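Local coordinates for CymD (Pseudomonas putida, PDB 6Z34), which probably forms a FadL-type channel through which monoaromatic hydrocarbons cross the outer membrane by lateral diffusion, at residues N241-V246 and M278-V283; L399-K404 and S422-V427. One frame throughout, in Å; residues are numbered along the deposited sequence.

In the fold
Contacts 1 and 2 illustrate how one antiparallel barrel wall can be held in two styles. They share no strand: contact 1 joins strand 234-259 to the start of strand 281-289, contact 2 joins the last two strands, 393-404 and 422-437. Their centres lie 24 Å apart, nearest atoms about 14 Å. Both are partly buried, but contact 1 has no fully exposed residue among those that touch, whereas four of contact 2 are on the surface. In contact 1 the ladder is short and irregular, and polar side chains reach arginines of other strands; in contact 2 it is regular over five pairs, with aromatic, hydroxyl and aliphatic groups on one face, Lys404 beside His423 on the other.

Contact 1: residues N241-V246 and M278-V283; sequences NFKTHV and MPASLV
Asn241 and Ser281 form an antiparallel hydrogen-bonded pair, and the backbone bonds begin there. Asn241 N gives a nearly straight bond to Ser281 O (2.7 Å, 172°), and Ser281 N returns one to Asn241 O at 2.9 Å. Three residues on, the match is poorer: Thr244 N bonds to Met278 O at 3.1 Å with a bent angle of 136°, the donor standing above the carbonyl plane. Between these points the backbones are joined by a CA-H...O contact from Ala280 CA to Asn241 O (3.0 Å).

Among the polar side chains, Asn241 has two partners. CG stands anti to the backbone N (chi1 -159°), which carries the amide forward beside its own carbonyl carbon, and ND2 bonds to Phe242 O at 3.2 Å, while OD1 accepts from Arg223 NE. A leucine in its place would probably leave Arg223 without this acceptor and Phe242 O without its amide donor. Ser281 OG comes up beside Asn241 CB at 3.3 Å.

Apolar contact is carried by Met278, which lies alongside Thr244 and points the same way, its CG 3.6 Å from Thr244 CB; the Val246 side chain crosses that of Met278 at about a right angle, bringing Val246 CG1 to the same CG. Lys243 lays the root of its chain, CG, against Ala280 CB at 3.5 Å before its amine leads away to a weak bond with Asp307 O.

The two segments meet antiparallel at an irregular stretch of strand 234-259, regular pairing with strand 281-289 being secured at Asn241-Ser281, where 278-283 leaves its loop. Strand 294-303 flanks its other side, where Val303 meets Pro279 and Ser281. Beyond 241-246 runs strand 198-229, backbone-bonded through Gly222 and Ile220, and Thr244 OG1 is held by Arg138 of strand 131-146.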
loop_
_atom_site.group_PDB
_atom_site.type_symbol
_atom_site.label_atom_id
_atom_site.label_comp_id
_atom_site.label_asym_id
_atom_site.label_seq_id
_atom_site.Cartn_x
_atom_site.Cartn_y
_atom_site.Cartn_z
ATOM N N ASN A 241 -10.511 1.576 8.220
ATOM C CA ASN A 241 -10.177 1.844 6.831
ATOM C C ASN A 241 -11.117 1.028 5.948
ATOM O O ASN A 241 -11.246 -0.185 6.127
ATOM C CB ASN A 241 -8.713 1.489 6.586
ATOM C CG ASN A 241 -8.143 2.181 5.382
ATOM O OD1 ASN A 241 -7.349 3.104 5.520
ATOM N ND2 ASN A 241 -8.524 1.729 4.190
ATOM N N PHE A 242 -11.809 1.699 5.036
ATOM C CA PHE A 242 -12.833 1.036 4.242
ATOM C C PHE A 242 -12.204 0.134 3.187
ATOM O O PHE A 242 -11.038 0.290 2.829
ATOM C CB PHE A 242 -13.725 2.055 3.539
ATOM C CG PHE A 242 -14.401 3.008 4.463
ATOM C CD1 PHE A 242 -14.831 2.597 5.708
ATOM C CD2 PHE A 242 -14.621 4.315 4.081
ATOM C CE1 PHE A 242 -15.467 3.480 6.558
ATOM C CE2 PHE A 242 -15.260 5.207 4.934
ATOM C CZ PHE A 242 -15.679 4.790 6.165
ATOM N N LYS A 243 -13.001 -0.819 2.688
ATOM C CA LYS A 243 -12.572 -1.617 1.551
ATOM C C LYS A 243 -12.516 -0.745 0.304
ATOM O O LYS A 243 -13.478 -0.040 -0.017
ATOM C CB LYS A 243 -13.512 -2.801 1.323
ATOM C CG LYS A 243 -13.813 -3.605 2.566
ATOM C CD LYS A 243 -14.439 -4.937 2.222
ATOM C CE LYS A 243 -15.406 -5.373 3.305
ATOM N NZ LYS A 243 -15.953 -6.730 3.030
ATOM N N THR A 244 -11.388 -0.782 -0.395
ATOM C CA THR A 244 -11.221 0.054 -1.577
ATOM C C THR A 244 -11.832 -0.661 -2.773
ATOM O O THR A 244 -11.386 -1.752 -3.133
ATOM C CB THR A 244 -9.741 0.353 -1.827
ATOM O OG1 THR A 244 -9.129 0.883 -0.633
ATOM C CG2 THR A 244 -9.588 1.349 -2.960
ATOM N N HIS A 245 -12.857 -0.073 -3.382
ATOM C CA HIS A 245 -13.418 -0.672 -4.585
ATOM C C HIS A 245 -12.686 -0.123 -5.803
ATOM O O HIS A 245 -13.000 0.967 -6.288
ATOM C CB HIS A 245 -14.915 -0.440 -4.704
ATOM C CG HIS A 245 -15.555 -1.377 -5.683
ATOM N ND1 HIS A 245 -14.891 -2.482 -6.178
ATOM C CD2 HIS A 245 -16.776 -1.381 -6.265
ATOM C CE1 HIS A 245 -15.679 -3.130 -7.016
ATOM N NE2 HIS A 245 -16.829 -2.483 -7.086
ATOM N N VAL A 246 -11.735 -0.901 -6.335
ATOM C CA VAL A 246 -10.945 -0.383 -7.455
ATOM C C VAL A 246 -11.663 -0.527 -8.793
ATOM O O VAL A 246 -11.406 0.262 -9.708
ATOM C CB VAL A 246 -9.550 -1.031 -7.562
ATOM C CG1 VAL A 246 -8.883 -1.159 -6.192
ATOM C CG2 VAL A 246 -9.623 -2.323 -8.263
ATOM N N MET A 278 -9.425 -3.997 -2.334
ATOM C CA MET A 278 -8.481 -3.974 -1.235
ATOM C C MET A 278 -9.248 -4.091 0.076
ATOM O O MET A 278 -10.384 -3.606 0.175
ATOM C CB MET A 278 -7.632 -2.709 -1.268
ATOM C CG MET A 278 -7.351 -2.266 -2.670
ATOM S SD MET A 278 -5.933 -1.187 -2.687
ATOM C CE MET A 278 -4.566 -2.336 -2.739
ATOM N N PRO A 279 -8.710 -4.791 1.061
ATOM C CA PRO A 279 -9.495 -5.089 2.249
ATOM C C PRO A 279 -9.550 -3.908 3.199
ATOM O O PRO A 279 -8.623 -3.102 3.289
ATOM C CB PRO A 279 -8.747 -6.272 2.871
ATOM C CG PRO A 279 -7.327 -6.052 2.454
ATOM C CD PRO A 279 -7.355 -5.367 1.124
ATOM N N ALA A 280 -10.680 -3.820 3.893
ATOM C CA ALA A 280 -10.856 -3.027 5.096
ATOM C C ALA A 280 -9.755 -3.315 6.102
ATOM O O ALA A 280 -9.118 -4.366 6.034
ATOM C CB ALA A 280 -12.219 -3.323 5.725
ATOM N N SER A 281 -9.509 -2.384 7.026
ATOM C CA SER A 281 -8.639 -2.670 8.158
ATOM C C SER A 281 -9.067 -1.828 9.344
ATOM O O SER A 281 -9.692 -0.776 9.203
ATOM C CB SER A 281 -7.156 -2.441 7.845
ATOM O OG SER A 281 -6.934 -1.137 7.345
ATOM N N LEU A 282 -8.738 -2.325 10.521
ATOM C CA LEU A 282 -9.061 -1.668 11.773
ATOM C C LEU A 282 -7.760 -1.475 12.523
ATOM O O LEU A 282 -7.015 -2.440 12.721
ATOM C CB LEU A 282 -10.047 -2.498 12.596
ATOM C CG LEU A 282 -10.485 -1.853 13.915
ATOM C CD1 LEU A 282 -11.401 -0.639 13.677
ATOM C CD2 LEU A 282 -11.162 -2.884 14.804
ATOM N N VAL A 283 -7.478 -0.231 12.914
ATOM C CA VAL A 283 -6.292 0.100 13.695
ATOM C C VAL A 283 -6.743 0.711 15.011
ATOM O O VAL A 283 -7.475 1.709 15.022
ATOM C CB VAL A 283 -5.370 1.069 12.948
ATOM C CG1 VAL A 283 -4.117 1.329 13.771
ATOM C CG2 VAL A 283 -5.030 0.519 11.573
#

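Contact 2: residues L399-K404 and S422-V427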
loop_
_atom_site.group_PDB
_atom_site.type_symbol
_atom_site.label_atom_id
_atom_site.label_comp_id
_atom_site.label_asym_id
_atom_site.label_seq_id
_atom_site.Cartn_x
_atom_site.Cartn_y
_atom_site.Cartn_z
ATOM N N LEU A 399 14.507 4.943 8.318
ATOM C CA LEU A 399 15.083 3.730 7.759
ATOM C C LEU A 399 14.445 2.519 8.431
ATOM O O LEU A 399 14.389 2.450 9.662
ATOM C CB LEU A 399 16.594 3.710 7.947
ATOM C CG LEU A 399 17.322 2.686 7.087
ATOM C CD1 LEU A 399 17.389 3.161 5.645
ATOM C CD2 LEU A 399 18.710 2.441 7.646
ATOM N N ALA A 400 13.973 1.565 7.627
ATOM C CA ALA A 400 13.325 0.372 8.159
ATOM C C ALA A 400 13.850 -0.869 7.452
ATOM O O ALA A 400 13.863 -0.924 6.218
ATOM C CB ALA A 400 11.801 0.455 8.009
ATOM N N TYR A 401 14.266 -1.861 8.229
ATOM C CA TYR A 401 14.755 -3.135 7.712
ATOM C C TYR A 401 13.747 -4.214 8.072
ATOM O O TYR A 401 13.501 -4.455 9.253
ATOM C CB TYR A 401 16.133 -3.469 8.289
ATOM C CG TYR A 401 16.900 -4.571 7.562
ATOM C CD1 TYR A 401 16.261 -5.721 7.091
ATOM C CD2 TYR A 401 18.271 -4.466 7.364
ATOM C CE1 TYR A 401 16.967 -6.726 6.445
ATOM C CE2 TYR A 401 18.985 -5.469 6.715
ATOM C CZ TYR A 401 18.327 -6.591 6.259
ATOM O OH TYR A 401 19.043 -7.578 5.616
ATOM N N GLY A 402 13.176 -4.864 7.056
ATOM C CA GLY A 402 12.260 -5.972 7.260
ATOM C C GLY A 402 12.777 -7.297 6.722
ATOM O O GLY A 402 13.632 -7.329 5.831
ATOM N N PHE A 403 12.229 -8.396 7.244
ATOM C CA PHE A 403 12.673 -9.754 6.964
ATOM C C PHE A 403 11.468 -10.681 7.010
ATOM O O PHE A 403 10.613 -10.546 7.890
ATOM C CB PHE A 403 13.714 -10.212 7.987
ATOM C CG PHE A 403 14.852 -10.993 7.400
ATOM C CD1 PHE A 403 16.045 -10.366 7.075
ATOM C CD2 PHE A 403 14.739 -12.355 7.195
ATOM C CE1 PHE A 403 17.101 -11.083 6.546
ATOM C CE2 PHE A 403 15.792 -13.079 6.668
ATOM C CZ PHE A 403 16.976 -12.441 6.342
ATOM N N LYS A 404 11.401 -11.617 6.064
ATOM C CA LYS A 404 10.366 -12.638 6.046
ATOM C C LYS A 404 11.014 -13.997 5.836
ATOM O O LYS A 404 12.113 -14.103 5.285
ATOM C CB LYS A 404 9.321 -12.407 4.943
ATOM C CG LYS A 404 8.650 -11.048 4.945
ATOM C CD LYS A 404 7.618 -10.955 3.816
ATOM C CE LYS A 404 7.245 -9.511 3.495
ATOM N NZ LYS A 404 6.109 -9.421 2.526
ATOM N N SER A 422 14.341 -16.439 1.747
ATOM C CA SER A 422 14.686 -15.350 2.645
ATOM C C SER A 422 14.433 -14.036 1.925
ATOM O O SER A 422 14.842 -13.869 0.772
ATOM C CB SER A 422 16.141 -15.459 3.105
ATOM O OG SER A 422 16.473 -14.413 4.000
ATOM N N HIS A 423 13.753 -13.110 2.597
ATOM C CA HIS A 423 13.334 -11.855 1.986
ATOM C C HIS A 423 13.789 -10.694 2.857
ATOM O O HIS A 423 13.429 -10.624 4.035
ATOM C CB HIS A 423 11.816 -11.822 1.794
ATOM C CG HIS A 423 11.345 -10.694 0.934
ATOM N ND1 HIS A 423 12.145 -10.103 -0.020
ATOM C CD2 HIS A 423 10.163 -10.034 0.895
ATOM C CE1 HIS A 423 11.475 -9.131 -0.615
ATOM N NE2 HIS A 423 10.270 -9.069 -0.076
ATOM N N SER A 424 14.569 -9.786 2.273
ATOM C CA SER A 424 15.129 -8.635 2.970
ATOM C C SER A 424 14.710 -7.348 2.262
ATOM O O SER A 424 14.745 -7.258 1.030
ATOM C CB SER A 424 16.659 -8.742 3.037
ATOM O OG SER A 424 17.255 -7.514 3.408
ATOM N N GLN A 425 14.311 -6.346 3.038
ATOM C CA GLN A 425 13.768 -5.141 2.432
ATOM C C GLN A 425 14.112 -3.924 3.277
ATOM O O GLN A 425 13.923 -3.933 4.498
ATOM C CB GLN A 425 12.255 -5.268 2.264
ATOM C CG GLN A 425 11.609 -4.048 1.682
ATOM C CD GLN A 425 10.103 -4.157 1.662
ATOM O OE1 GLN A 425 9.415 -3.649 2.558
ATOM N NE2 GLN A 425 9.575 -4.821 0.634
ATOM N N ILE A 426 14.607 -2.880 2.612
ATOM C CA ILE A 426 15.011 -1.637 3.257
ATOM C C ILE A 426 14.183 -0.507 2.668
ATOM O O ILE A 426 14.195 -0.285 1.448
ATOM C CB ILE A 426 16.512 -1.365 3.074
ATOM C CG1 ILE A 426 17.334 -2.424 3.807
ATOM C CG2 ILE A 426 16.858 0.029 3.554
ATOM C CD1 ILE A 426 18.819 -2.155 3.808
ATOM N N VAL A 427 13.477 0.212 3.530
ATOM C CA VAL A 427 12.625 1.322 3.131
ATOM C C VAL A 427 13.230 2.583 3.733
ATOM O O VAL A 427 13.255 2.747 4.963
ATOM C CB VAL A 427 11.178 1.133 3.603
ATOM C CG1 VAL A 427 10.322 2.324 3.188
ATOM C CG2 VAL A 427 10.610 -0.152 3.053
#
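Tyr401 and Ser424 both carry their first side-chain group anti to the backbone N (chi1 -165° and 166°), and these torsions bring Tyr401 OH to within 2.8 Å of Ser424 OG, where the two hydroxyls share a weak hydrogen bond. The tyrosine ring thus slants over the neighbouring strand, and Ile426 CG1 rests over one of its faces, offset toward the rim. Leu399 CD1 extends this apolar strip to Ile426 CG2 at 3.8 Å. On the same side, the ring of Phe403 lays one face over His423 O.

Beneath these groups runs a regular antiparallel ladder joining the last two strands of the FadL-type barrel. Gly402 N bonds to Gln425 O at 2.8 Å, nearly straight at 173°, and Val427 N to Ala400 O at 2.9 Å; at the far end, His423 N to Lys404 O is weak. Strand 422-437 then pairs with strand 43-58, closing the barrel.

The opposite face carries Ala400, Gln425, Lys404 and His423. Ala400 touches Val7 and Gln425 touches Asn5, both of the N-terminal region. The extended Lys404 runs beside His423; Lys404 CE lies 3.9 Å from His423 CD2, at the edge of the imidazole, while His423 ND1 bonds to Glu56 O.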